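Local coordinates for protein glutathione S-transferase (Cupriavidus metallidurans, PDB 4MK3) that probably transfers glutathione to electrophilic substrates as a dimeric glutathione S-transferase, and binds glutathione sulfinic acid in its glutathione pocket, at residues A[30-38]-A[116-127]; A[150-161]-A[195-205]. All coordinates share one frame; numbering follows the deposited sequence. Where two conformers were deposited one is given.

Contact 1 of 2, residues A[30-38]-A[116-127]. With GSF (L-gamma-glutamyl-3-sulfino-L-alanylglycine), chain E.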
loop_
_atom_site.group_PDB
_atom_site.type_symbol
_atom_site.label_atom_id
_atom_site.label_comp_id
_atom_site.label_asym_id
_atom_site.label_seq_id
_atom_site.Cartn_x
_atom_site.Cartn_y
_atom_site.Cartn_z
ATOM N N THR A 30 14.274 -12.775 0.106
ATOM C CA THR A 30 14.666 -11.582 0.874
ATOM C C THR A 30 13.528 -10.580 1.026
ATOM O O THR A 30 13.510 -9.835 2.010
ATOM C CB THR A 30 15.874 -10.858 0.222
ATOM O OG1 THR A 30 15.593 -10.600 -1.161
ATOM C CG2 THR A 30 17.104 -11.705 0.319
ATOM N N SER A 31 12.565 -10.577 0.103
ATOM C CA SER A 31 11.500 -9.572 0.084
ATOM C C SER A 31 10.728 -9.597 1.394
ATOM O O SER A 31 10.151 -10.628 1.740
ATOM C CB SER A 31 10.522 -9.806 -1.074
ATOM O OG SER A 31 9.319 -9.037 -0.905
ATOM N N PRO A 32 10.692 -8.459 2.113
ATOM C CA PRO A 32 9.975 -8.478 3.399
ATOM C C PRO A 32 8.468 -8.475 3.221
ATOM O O PRO A 32 7.737 -9.008 4.065
ATOM C CB PRO A 32 10.480 -7.213 4.083
ATOM C CG PRO A 32 10.878 -6.296 2.987
ATOM C CD PRO A 32 11.409 -7.186 1.897
ATOM N N TYR A 33 7.988 -7.897 2.122
ATOM C CA TYR A 33 6.569 -7.962 1.807
ATOM C C TYR A 33 6.179 -9.391 1.468
ATOM O O TYR A 33 5.103 -9.854 1.850
ATOM C CB TYR A 33 6.227 -7.042 0.623
ATOM C CG TYR A 33 6.684 -5.594 0.733
ATOM C CD1 TYR A 33 5.911 -4.633 1.344
ATOM C CD2 TYR A 33 7.859 -5.204 0.133
ATOM C CE1 TYR A 33 6.348 -3.304 1.386
ATOM C CE2 TYR A 33 8.298 -3.925 0.167
ATOM C CZ TYR A 33 7.550 -2.974 0.785
ATOM O OH TYR A 33 8.000 -1.676 0.787
ATOM N N ALA A 34 7.028 -10.074 0.717
ATOM C CA ALA A 34 6.763 -11.465 0.417
ATOM C C ALA A 34 6.890 -12.317 1.675
ATOM O O ALA A 34 6.146 -13.285 1.848
ATOM C CB ALA A 34 7.703 -11.977 -0.658
ATOM N N ARG A 35 7.785 -11.934 2.592
ATOM C CA ARG A 35 7.922 -12.712 3.823
ATOM C C ARG A 35 6.646 -12.639 4.644
ATOM O O ARG A 35 6.214 -13.628 5.216
ATOM C CB ARG A 35 9.104 -12.271 4.676
ATOM C CG ARG A 35 9.333 -13.227 5.847
ATOM C CD ARG A 35 10.338 -12.724 6.827
ATOM N NE ARG A 35 10.719 -13.765 7.775
ATOM C CZ ARG A 35 11.670 -13.629 8.672
ATOM N NH1 ARG A 35 12.302 -12.461 8.793
ATOM N NH2 ARG A 35 12.006 -14.639 9.450
ATOM N N LYS A 36 6.035 -11.462 4.686
ATOM C CA LYS A 36 4.750 -11.319 5.359
ATOM C C LYS A 36 3.721 -12.312 4.833
ATOM O O LYS A 36 3.027 -12.995 5.595
ATOM C CB LYS A 36 4.244 -9.873 5.231
ATOM C CG LYS A 36 2.862 -9.632 5.833
ATOM C CD LYS A 36 2.405 -8.171 5.705
ATOM C CE LYS A 36 2.288 -7.781 4.249
ATOM N NZ LYS A 36 1.667 -6.440 4.049
ATOM N N VAL A 37 3.621 -12.419 3.506
ATOM C CA VAL A 37 2.697 -13.353 2.893
ATOM C C VAL A 37 3.068 -14.803 3.199
ATOM O O VAL A 37 2.214 -15.615 3.506
ATOM C CB VAL A 37 2.639 -13.128 1.373
ATOM C CG1 VAL A 37 1.926 -14.295 0.676
ATOM C CG2 VAL A 37 1.993 -11.781 1.065
ATOM N N ARG A 38 4.345 -15.128 3.115
ATOM C CA ARG A 38 4.775 -16.477 3.406
ATOM C C ARG A 38 4.505 -16.862 4.859
ATOM O O ARG A 38 4.113 -17.993 5.140
ATOM C CB ARG A 38 6.240 -16.646 3.060
ATOM C CG ARG A 38 6.522 -16.412 1.591
ATOM C CD ARG A 38 7.981 -16.495 1.331
ATOM N NE ARG A 38 8.473 -17.827 1.611
ATOM C CZ ARG A 38 9.720 -18.092 1.947
ATOM N NH1 ARG A 38 10.569 -17.094 2.076
ATOM N NH2 ARG A 38 10.105 -19.342 2.165
ATOM N N GLU A 116 -0.551 -2.920 10.012
ATOM C CA GLU A 116 0.063 -3.432 8.793
ATOM C C GLU A 116 0.542 -2.285 7.905
ATOM O O GLU A 116 1.628 -2.337 7.345
ATOM C CB GLU A 116 -0.899 -4.334 8.036
ATOM C CG GLU A 116 -0.303 -4.872 6.723
ATOM C CD GLU A 116 -1.298 -5.645 5.868
ATOM O OE1 GLU A 116 -2.516 -5.363 5.926
ATOM O OE2 GLU A 116 -0.877 -6.573 5.138
ATOM N N ALA A 117 -0.263 -1.242 7.793
ATOM C CA ALA A 117 0.131 -0.072 6.997
ATOM C C ALA A 117 1.362 0.612 7.582
ATOM O O ALA A 117 2.216 1.121 6.835
ATOM C CB ALA A 117 -1.019 0.887 6.874
ATOM N N LEU A 118 1.455 0.668 8.897
ATOM C CA LEU A 118 2.615 1.256 9.548
ATOM C C LEU A 118 3.869 0.458 9.224
ATOM O O LEU A 118 4.907 1.018 8.865
ATOM C CB LEU A 118 2.392 1.320 11.059
ATOM C CG LEU A 118 3.527 1.847 11.928
ATOM C CD1 LEU A 118 3.977 3.233 11.484
ATOM C CD2 LEU A 118 3.094 1.833 13.382
ATOM N N ALA A 119 3.794 -0.860 9.361
ATOM C CA ALA A 119 4.930 -1.727 9.066
ATOM C C ALA A 119 5.325 -1.668 7.591
ATOM O O ALA A 119 6.499 -1.545 7.248
ATOM C CB ALA A 119 4.622 -3.145 9.485
ATOM N N ASP A 120 4.332 -1.739 6.718
ATOM C CA ASP A 120 4.580 -1.697 5.281
ATOM C C ASP A 120 5.179 -0.339 4.909
ATOM O O ASP A 120 6.015 -0.247 4.014
ATOM C CB ASP A 120 3.259 -1.880 4.514
ATOM C CG ASP A 120 2.771 -3.339 4.428
ATOM O OD1 ASP A 120 3.387 -4.256 5.012
ATOM O OD2 ASP A 120 1.748 -3.544 3.740
ATOM N N GLY A 121 4.723 0.717 5.567
ATOM C CA GLY A 121 5.266 2.051 5.314
ATOM C C GLY A 121 6.707 2.213 5.725
ATOM O O GLY A 121 7.505 2.904 5.049
ATOM N N LEU A 122 7.073 1.601 6.841
ATOM C CA LEU A 122 8.468 1.534 7.263
ATOM C C LEU A 122 9.271 0.816 6.156
ATOM O O LEU A 122 10.326 1.310 5.714
ATOM C CB LEU A 122 8.573 0.821 8.617
ATOM C CG LEU A 122 9.963 0.749 9.232
ATOM C CD1 LEU A 122 9.861 0.401 10.709
ATOM C CD2 LEU A 122 10.882 -0.265 8.548
ATOM N N LEU A 123 8.770 -0.326 5.682
ATOM C CA LEU A 123 9.415 -1.028 4.580
ATOM C C LEU A 123 9.526 -0.185 3.312
ATOM O O LEU A 123 10.566 -0.215 2.649
ATOM C CB LEU A 123 8.674 -2.330 4.266
ATOM C CG LEU A 123 8.774 -3.406 5.357
ATOM C CD1 LEU A 123 7.936 -4.612 4.953
ATOM C CD2 LEU A 123 10.187 -3.802 5.606
ATOM N N ASP A 124 8.480 0.571 2.977
ATOM C CA ASP A 124 8.525 1.392 1.765
ATOM C C ASP A 124 9.703 2.364 1.849
ATOM O O ASP A 124 10.422 2.558 0.874
ATOM C CB ASP A 124 7.243 2.194 1.597
ATOM C CG ASP A 124 6.007 1.335 1.301
ATOM O OD1 ASP A 124 6.126 0.167 0.831
ATOM O OD2 ASP A 124 4.891 1.893 1.490
ATOM N N ALA A 125 9.877 2.968 3.019
ATOM C CA ALA A 125 10.942 3.939 3.234
ATOM C C ALA A 125 12.309 3.252 3.201
ATOM O O ALA A 125 13.269 3.771 2.618
ATOM C CB ALA A 125 10.742 4.641 4.548
ATOM N N ALA A 126 12.395 2.086 3.827
ATOM C CA ALA A 126 13.642 1.334 3.849
ATOM C C ALA A 126 14.042 0.901 2.436
ATOM O O ALA A 126 15.212 1.010 2.052
ATOM C CB ALA A 126 13.515 0.124 4.776
ATOM N N LEU A 127 13.089 0.397 1.650
ATOM C CA LEU A 127 13.378 0.043 0.275
ATOM C C LEU A 127 13.878 1.231 -0.524
ATOM O O LEU A 127 14.831 1.118 -1.271
ATOM C CB LEU A 127 12.158 -0.580 -0.416
ATOM C CG LEU A 127 12.145 -2.107 -0.544
ATOM C CD1 LEU A 127 13.346 -2.650 -1.338
ATOM C CD2 LEU A 127 12.088 -2.713 0.833
HETATM C CB1 GSF E . 5.259 -3.505 -2.420
HETATM C CG1 GSF E . 6.077 -4.689 -2.918
HETATM C CD1 GSF E . 7.444 -4.279 -3.420
HETATM O OE1 GSF E . 7.786 -3.124 -3.581
HETATM C C1 GSF E . 3.416 -4.879 -1.485
HETATM O O11 GSF E . 3.531 -6.083 -1.829
HETATM O O12 GSF E . 3.020 -4.608 -0.320
HETATM N N1 GSF E . 3.018 -2.571 -2.142
HETATM C CA1 GSF E . 3.760 -3.787 -2.462
HETATM N N2 GSF E . 8.333 -5.313 -3.678
HETATM C CA2 GSF E . 9.628 -5.041 -4.206
HETATM C CB2 GSF E . 10.559 -6.159 -3.870
HETATM S SG2 GSF E . 11.125 -6.146 -2.206
HETATM O O1S GSF E . 12.392 -6.899 -2.198
HETATM O O2S GSF E . 10.082 -6.767 -1.338
HETATM C C2 GSF E . 9.602 -5.082 -5.718
HETATM O O2 GSF E . 9.058 -6.010 -6.310
HETATM N N3 GSF E . 10.229 -4.045 -6.400
HETATM C CA3 GSF E . 10.283 -4.071 -7.833
HETATM C C3 GSF E . 9.978 -2.702 -8.452
HETATM O O31 GSF E . 10.211 -2.542 -9.688
HETATM O O32 GSF E . 9.514 -1.765 -7.768
#
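Tyr33 and Asp124 meet at the seam between the thioredoxin-like, glutathione-binding domain of the transferase fold and its all-helical domain, beside the bound glutathione sulfinic acid. The two side chains cross at about a right angle, with ring and carboxylate planes only 30° apart, and Tyr33 OH donates to the anti lone pair of Asp124 OD1 over 2.6 Å. The ring lies between protein and ligand: Leu123 CD1 makes a CH-pi contact with one face, 4.3 Å from the centroid, while CB1 of the ligand's gamma-glutamyl part lies over the other. Leu127 CD2 reaches Tyr33 CE2 obliquely at 4.0 Å, completing with Leu123, Asp120 and Asp124 the hole that this knob fills. With an alanine at Tyr33, Asp124 OD1 would probably lose this donor and a gap would open between Leu123 and the ligand. Beside the ring, Pro32 CG packs on Leu123 CD2 at 3.7 Å.

One turn further along, Lys36 forms salt bridges with Glu116 and Asp120. A bend at chi3 (62°) turns its ammonium group so that NZ meets Glu116 OE2 at 2.8 Å, on the anti side and 26° out of the carboxylate plane. NZ also spans the Asp120 carboxylate, 2.9 Å from OD1, whose syn lone pair it uses, and equally near OD2; it further bonds Ser85 OG, itself a ligand contact. Arg113 pairs with Glu116 OE1, and Arg86 with Asp120 OD2.

Helices 32-44 and 106-134 run roughly antiparallel here. Helix 177-192 packs against Pro32 and Glu116, whereas helix 85-94 adjoins Lys36 and Glu116 through Arg86.

Contact 2 of 2, residues A[150-161]-A[195-205]. With GSF (L-gamma-glutamyl-3-sulfino-L-alanylglycine), chain B.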
loop_
_atom_site.group_PDB
_atom_site.type_symbol
_atom_site.label_atom_id
_atom_site.label_comp_id
_atom_site.label_asym_id
_atom_site.label_seq_id
_atom_site.Cartn_x
_atom_site.Cartn_y
_atom_site.Cartn_z
ATOM N N ARG A 150 14.920 7.925 5.912
ATOM C CA ARG A 150 15.430 7.422 7.176
ATOM C C ARG A 150 14.680 8.041 8.353
ATOM O O ARG A 150 14.455 7.372 9.360
ATOM C CB ARG A 150 16.937 7.622 7.278
ATOM C CG ARG A 150 17.690 6.576 6.471
ATOM C CD ARG A 150 19.187 6.856 6.492
ATOM N NE ARG A 150 19.935 5.852 5.737
ATOM C CZ ARG A 150 20.495 4.767 6.267
ATOM N NH1 ARG A 150 20.398 4.524 7.563
ATOM N NH2 ARG A 150 21.155 3.917 5.490
ATOM N N SER A 151 14.244 9.287 8.222
ATOM C CA SER A 151 13.447 9.899 9.282
ATOM C C SER A 151 12.084 9.209 9.429
ATOM O O SER A 151 11.578 9.096 10.541
ATOM C CB SER A 151 13.267 11.393 9.047
ATOM O OG SER A 151 14.500 12.065 9.229
ATOM N N LYS A 152 11.493 8.735 8.332
ATOM C CA LYS A 152 10.223 8.036 8.412
ATOM C C LYS A 152 10.443 6.734 9.157
ATOM O O LYS A 152 9.583 6.302 9.915
ATOM C CB LYS A 152 9.675 7.705 7.027
ATOM C CG LYS A 152 9.275 8.933 6.196
ATOM C CD LYS A 152 8.680 8.487 4.849
ATOM C CE LYS A 152 8.473 9.641 3.874
ATOM N NZ LYS A 152 7.552 10.665 4.446
ATOM N N ILE A 153 11.569 6.072 8.899
ATOM C CA ILE A 153 11.837 4.802 9.572
ATOM C C ILE A 153 11.919 5.037 11.080
ATOM O O ILE A 153 11.284 4.305 11.853
ATOM C CB ILE A 153 13.126 4.136 9.060
ATOM C CG1 ILE A 153 12.981 3.762 7.582
ATOM C CG2 ILE A 153 13.470 2.895 9.893
ATOM C CD1 ILE A 153 14.317 3.384 6.882
ATOM N N ASP A 154 12.665 6.056 11.493
ATOM C CA ASP A 154 12.824 6.372 12.910
ATOM C C ASP A 154 11.462 6.661 13.533
ATOM O O ASP A 154 11.164 6.197 14.628
ATOM C CB ASP A 154 13.717 7.568 13.097
ATOM C CG ASP A 154 15.180 7.267 12.826
ATOM O OD1 ASP A 154 15.566 6.079 12.776
ATOM O OD2 ASP A 154 15.933 8.235 12.671
ATOM N N ALA A 155 10.652 7.456 12.850
ATOM C CA ALA A 155 9.335 7.821 13.360
ATOM C C ALA A 155 8.416 6.612 13.442
ATOM O O ALA A 155 7.651 6.447 14.408
ATOM C CB ALA A 155 8.721 8.919 12.483
ATOM N N ALA A 156 8.489 5.750 12.436
ATOM C CA ALA A 156 7.646 4.555 12.437
ATOM C C ALA A 156 8.035 3.634 13.586
ATOM O O ALA A 156 7.165 3.032 14.216
ATOM C CB ALA A 156 7.753 3.832 11.114
ATOM N N LEU A 157 9.334 3.488 13.831
ATOM C CA LEU A 157 9.807 2.683 14.959
ATOM C C LEU A 157 9.288 3.221 16.274
ATOM O O LEU A 157 8.837 2.454 17.112
ATOM C CB LEU A 157 11.324 2.577 14.987
ATOM C CG LEU A 157 11.931 1.749 13.859
ATOM C CD1 LEU A 157 13.397 2.088 13.731
ATOM C CD2 LEU A 157 11.705 0.265 14.138
ATOM N N THR A 158 9.367 4.529 16.470
ATOM C CA THR A 158 8.868 5.126 17.700
ATOM C C THR A 158 7.371 4.854 17.831
ATOM O O THR A 158 6.890 4.534 18.917
ATOM C CB THR A 158 9.107 6.605 17.684
ATOM O OG1 THR A 158 10.519 6.839 17.702
ATOM C CG2 THR A 158 8.500 7.277 18.908
ATOM N N ALA A 159 6.631 4.986 16.744
ATOM C CA ALA A 159 5.194 4.723 16.792
ATOM C C ALA A 159 4.905 3.265 17.102
ATOM O O ALA A 159 3.958 2.951 17.827
ATOM C CB ALA A 159 4.516 5.136 15.482
ATOM N N MET A 160 5.693 2.354 16.546
ATOM C CA MET A 160 5.482 0.938 16.834
ATOM C C MET A 160 5.711 0.697 18.328
ATOM O O MET A 160 4.958 -0.048 18.957
ATOM C CB MET A 160 6.433 0.058 16.043
ATOM C CG MET A 160 6.138 -0.013 14.557
ATOM S SD MET A 160 7.455 -0.924 13.719
ATOM C CE MET A 160 6.799 -1.040 12.065
ATOM N N SER A 161 6.765 1.285 18.882
ATOM C CA SER A 161 7.051 1.080 20.289
ATOM C C SER A 161 5.935 1.711 21.154
ATOM O O SER A 161 5.471 1.101 22.126
ATOM C CB SER A 161 8.425 1.660 20.640
ATOM O OG SER A 161 8.716 1.556 22.028
ATOM N N ASP A 195 22.751 -0.715 10.784
ATOM C CA ASP A 195 23.129 0.600 11.320
ATOM C C ASP A 195 21.994 1.370 11.990
ATOM O O ASP A 195 22.241 2.334 12.720
ATOM C CB ASP A 195 23.700 1.476 10.197
ATOM C CG ASP A 195 22.763 1.569 8.992
ATOM O OD1 ASP A 195 22.406 0.512 8.428
ATOM O OD2 ASP A 195 22.374 2.695 8.613
ATOM N N ILE A 196 20.752 0.986 11.724
ATOM C CA ILE A 196 19.616 1.615 12.372
ATOM C C ILE A 196 19.367 0.875 13.680
ATOM O O ILE A 196 18.788 -0.205 13.702
ATOM C CB ILE A 196 18.365 1.613 11.458
ATOM C CG1 ILE A 196 18.661 2.429 10.193
ATOM C CG2 ILE A 196 17.147 2.169 12.197
ATOM C CD1 ILE A 196 17.540 2.453 9.151
ATOM N N ALA A 197 19.814 1.479 14.785
ATOM C CA ALA A 197 19.937 0.761 16.043
ATOM C C ALA A 197 18.643 0.715 16.855
ATOM O O ALA A 197 18.619 1.097 18.031
ATOM C CB ALA A 197 21.056 1.378 16.867
ATOM N N TRP A 198 17.572 0.211 16.248
ATOM C CA TRP A 198 16.284 0.188 16.917
ATOM C C TRP A 198 16.296 -0.640 18.196
ATOM O O TRP A 198 15.534 -0.373 19.107
ATOM C CB TRP A 198 15.188 -0.292 15.970
ATOM C CG TRP A 198 15.303 -1.722 15.503
ATOM C CD1 TRP A 198 15.902 -2.164 14.356
ATOM C CD2 TRP A 198 14.785 -2.882 16.151
ATOM N NE1 TRP A 198 15.793 -3.523 14.259
ATOM C CE2 TRP A 198 15.099 -3.993 15.341
ATOM C CE3 TRP A 198 14.085 -3.095 17.342
ATOM C CZ2 TRP A 198 14.751 -5.290 15.689
ATOM C CZ3 TRP A 198 13.733 -4.376 17.682
ATOM C CH2 TRP A 198 14.055 -5.465 16.857
ATOM N N ARG A 199 17.151 -1.651 18.258
ATOM C CA ARG A 199 17.194 -2.560 19.414
ATOM C C ARG A 199 17.701 -1.881 20.679
ATOM O O ARG A 199 17.329 -2.251 21.788
ATOM C CB ARG A 199 18.079 -3.764 19.085
ATOM C CG ARG A 199 17.438 -4.683 18.058
ATOM C CD ARG A 199 18.395 -5.776 17.612
ATOM N NE ARG A 199 17.649 -6.732 16.815
ATOM C CZ ARG A 199 16.941 -7.732 17.332
ATOM N NH1 ARG A 199 16.234 -8.545 16.540
ATOM N NH2 ARG A 199 16.952 -7.936 18.647
ATOM N N ASP A 200 18.566 -0.909 20.499
ATOM C CA ASP A 200 19.022 -0.128 21.625
ATOM C C ASP A 200 17.901 0.791 22.119
ATOM O O ASP A 200 17.704 0.899 23.333
ATOM C CB ASP A 200 20.282 0.628 21.230
ATOM C CG ASP A 200 21.444 -0.310 20.943
ATOM O OD1 ASP A 200 21.598 -1.302 21.687
ATOM O OD2 ASP A 200 22.193 -0.065 19.979
ATOM N N ARG A 201 17.135 1.374 21.186
ATOM C CA ARG A 201 16.140 2.426 21.450
ATOM C C ARG A 201 14.846 1.937 22.078
ATOM O O ARG A 201 14.221 2.680 22.830
ATOM C CB ARG A 201 15.708 3.126 20.146
ATOM C CG ARG A 201 16.811 3.752 19.321
ATOM C CD ARG A 201 16.220 4.233 17.991
ATOM N NE ARG A 201 17.246 4.553 17.004
ATOM C CZ ARG A 201 16.986 4.850 15.732
ATOM N NH1 ARG A 201 15.733 4.889 15.294
ATOM N NH2 ARG A 201 17.981 5.106 14.891
ATOM N N HIS A 202 14.417 0.731 21.721
ATOM C CA HIS A 202 13.055 0.280 22.009
ATOM C C HIS A 202 13.022 -1.121 22.602
ATOM O O HIS A 202 12.793 -2.095 21.892
ATOM C CB HIS A 202 12.202 0.325 20.742
ATOM C CG HIS A 202 12.230 1.641 20.027
ATOM N ND1 HIS A 202 11.752 2.807 20.588
ATOM C CD2 HIS A 202 12.647 1.965 18.778
ATOM C CE1 HIS A 202 11.892 3.796 19.719
ATOM N NE2 HIS A 202 12.444 3.314 18.621
ATOM N N PRO A 203 13.217 -1.223 23.925
ATOM C CA PRO A 203 13.239 -2.533 24.575
ATOM C C PRO A 203 11.976 -3.336 24.347
ATOM O O PRO A 203 12.062 -4.562 24.223
ATOM C CB PRO A 203 13.383 -2.184 26.052
ATOM C CG PRO A 203 14.127 -0.920 26.061
ATOM C CD PRO A 203 13.642 -0.159 24.851
ATOM N N ASN A 204 10.816 -2.692 24.263
ATOM C CA ASN A 204 9.620 -3.504 24.066
ATOM C C ASN A 204 9.581 -4.186 22.697
ATOM O O ASN A 204 9.069 -5.295 22.579
ATOM C CB ASN A 204 8.322 -2.748 24.383
ATOM C CG ASN A 204 8.044 -1.615 23.462
ATOM O OD1 ASN A 204 8.928 -1.097 22.750
ATOM N ND2 ASN A 204 6.792 -1.177 23.472
ATOM N N LEU A 205 10.125 -3.538 21.674
ATOM C CA LEU A 205 10.238 -4.152 20.356
ATOM C C LEU A 205 11.250 -5.287 20.357
ATOM O O LEU A 205 11.051 -6.279 19.653
ATOM C CB LEU A 205 10.610 -3.102 19.326
ATOM C CG LEU A 205 9.561 -2.006 19.106
ATOM C CD1 LEU A 205 10.027 -1.116 17.971
ATOM C CD2 LEU A 205 8.177 -2.541 18.799
HETATM C CB1 GSF B . 0.402 6.756 0.033
HETATM C CG1 GSF B . 0.045 8.205 0.337
HETATM C CD1 GSF B . 1.085 9.177 -0.176
HETATM O OE1 GSF B . 2.166 8.839 -0.615
HETATM C C1 GSF B . -1.771 5.824 0.791
HETATM O O11 GSF B . -2.457 6.699 1.377
HETATM O O12 GSF B . -2.345 4.996 0.036
HETATM N N1 GSF B . 0.225 4.434 0.774
HETATM C CA1 GSF B . -0.280 5.786 0.995
HETATM N N2 GSF B . 0.732 10.518 -0.144
HETATM C CA2 GSF B . 1.657 11.522 -0.552
HETATM C CB2 GSF B . 0.922 12.752 -0.971
HETATM S SG2 GSF B . 0.186 12.642 -2.563
HETATM O O1S GSF B . 0.021 14.027 -3.036
HETATM O O2S GSF B . -1.114 11.917 -2.443
HETATM C C2 GSF B . 2.464 12.011 0.631
HETATM O O2 GSF B . 1.910 12.308 1.686
HETATM N N3 GSF B . 3.840 12.124 0.468
HETATM C CA3 GSF B . 4.639 12.640 1.542
HETATM C C3 GSF B . 5.929 11.836 1.746
HETATM O O31 GSF B . 6.818 12.321 2.508
HETATM O O32 GSF B . 6.108 10.736 1.182
HETATM O O HOH W 1 22.544 1.654 5.683
HETATM O O HOH W 2 13.134 5.192 16.602
HETATM O O HOH W 3 10.755 2.921 23.319
#
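Leu157 and Trp198 join two parts of the all-helical C-terminal domain of the glutathione transferase fold: helix 143-164 and the segment that leads, through an inverse gamma turn centred on Ala197 and the short helix 198-201, into helix 203-212. Apolar contacts line the buried side. Leu157 CD1 lies 3.7 Å from Trp198 CB, while the indole, its CG set between backbone N and carbonyl carbon (chi1 65°), packs on Leu186 and Leu189 of helix 177-192. Ile153 CD1 abuts Ile196 CD1 at 4.1 Å, the two side chains crossing at about a right angle, and Leu205 CD2 touches Met160 CB at 4.2 Å.

Two salt bridges fasten the more exposed flank. Arg150 NH1 meets Asp195 OD2 at 2.9 Å, almost in line with the C-O bond, and a water also links Arg150 NH2 to Asp195 OD1, weakly on the aspartate side. Arg201 presents the edge of its guanidinium to Asp154; NH1 reaches OD1 at 2.8 Å, but from above the carboxylate, 63° out of its plane.

The imidazole of His202 lies between Arg201 CB, over the centre of one face, and Leu157 O, toward the rim of the other. In its plane, NE2 contacts a water held by Asp154 O and Arg201 NH1, and ND1 another bound to Ser161 OG. Ser161 and Asn204 close the contact with a pair of bonds: Ser161 OG donates to Asn204 OD1 at 2.8 Å, and Asn204 ND2 donates to a lone pair of Ser161 O at 3.0 Å.

Helices 106-134 and 143-164, consecutive in the chain, couple the two contacts, whose centres lie 15 Å apart. Met160 CE of contact 2 packs 3.6 Å from Ala119 CA of contact 1, and Ile153 CD1 comes within 3.7 Å of Ala126 CA. In contact 1, segment 30-38 lines this subunit's own pocket and segment 116-127 backs Tyr33. The pairing in contact 2 does not itself touch a ligand, but its helix 143-164 sends Lys152 to the second subunit's ligand: Lys152 NZ donates to O31 of that molecule's glycine carboxylate at 2.7 Å and also to Leu68 O of the second subunit. The helical domain thus backs its own site and supplies Lys152 to the other.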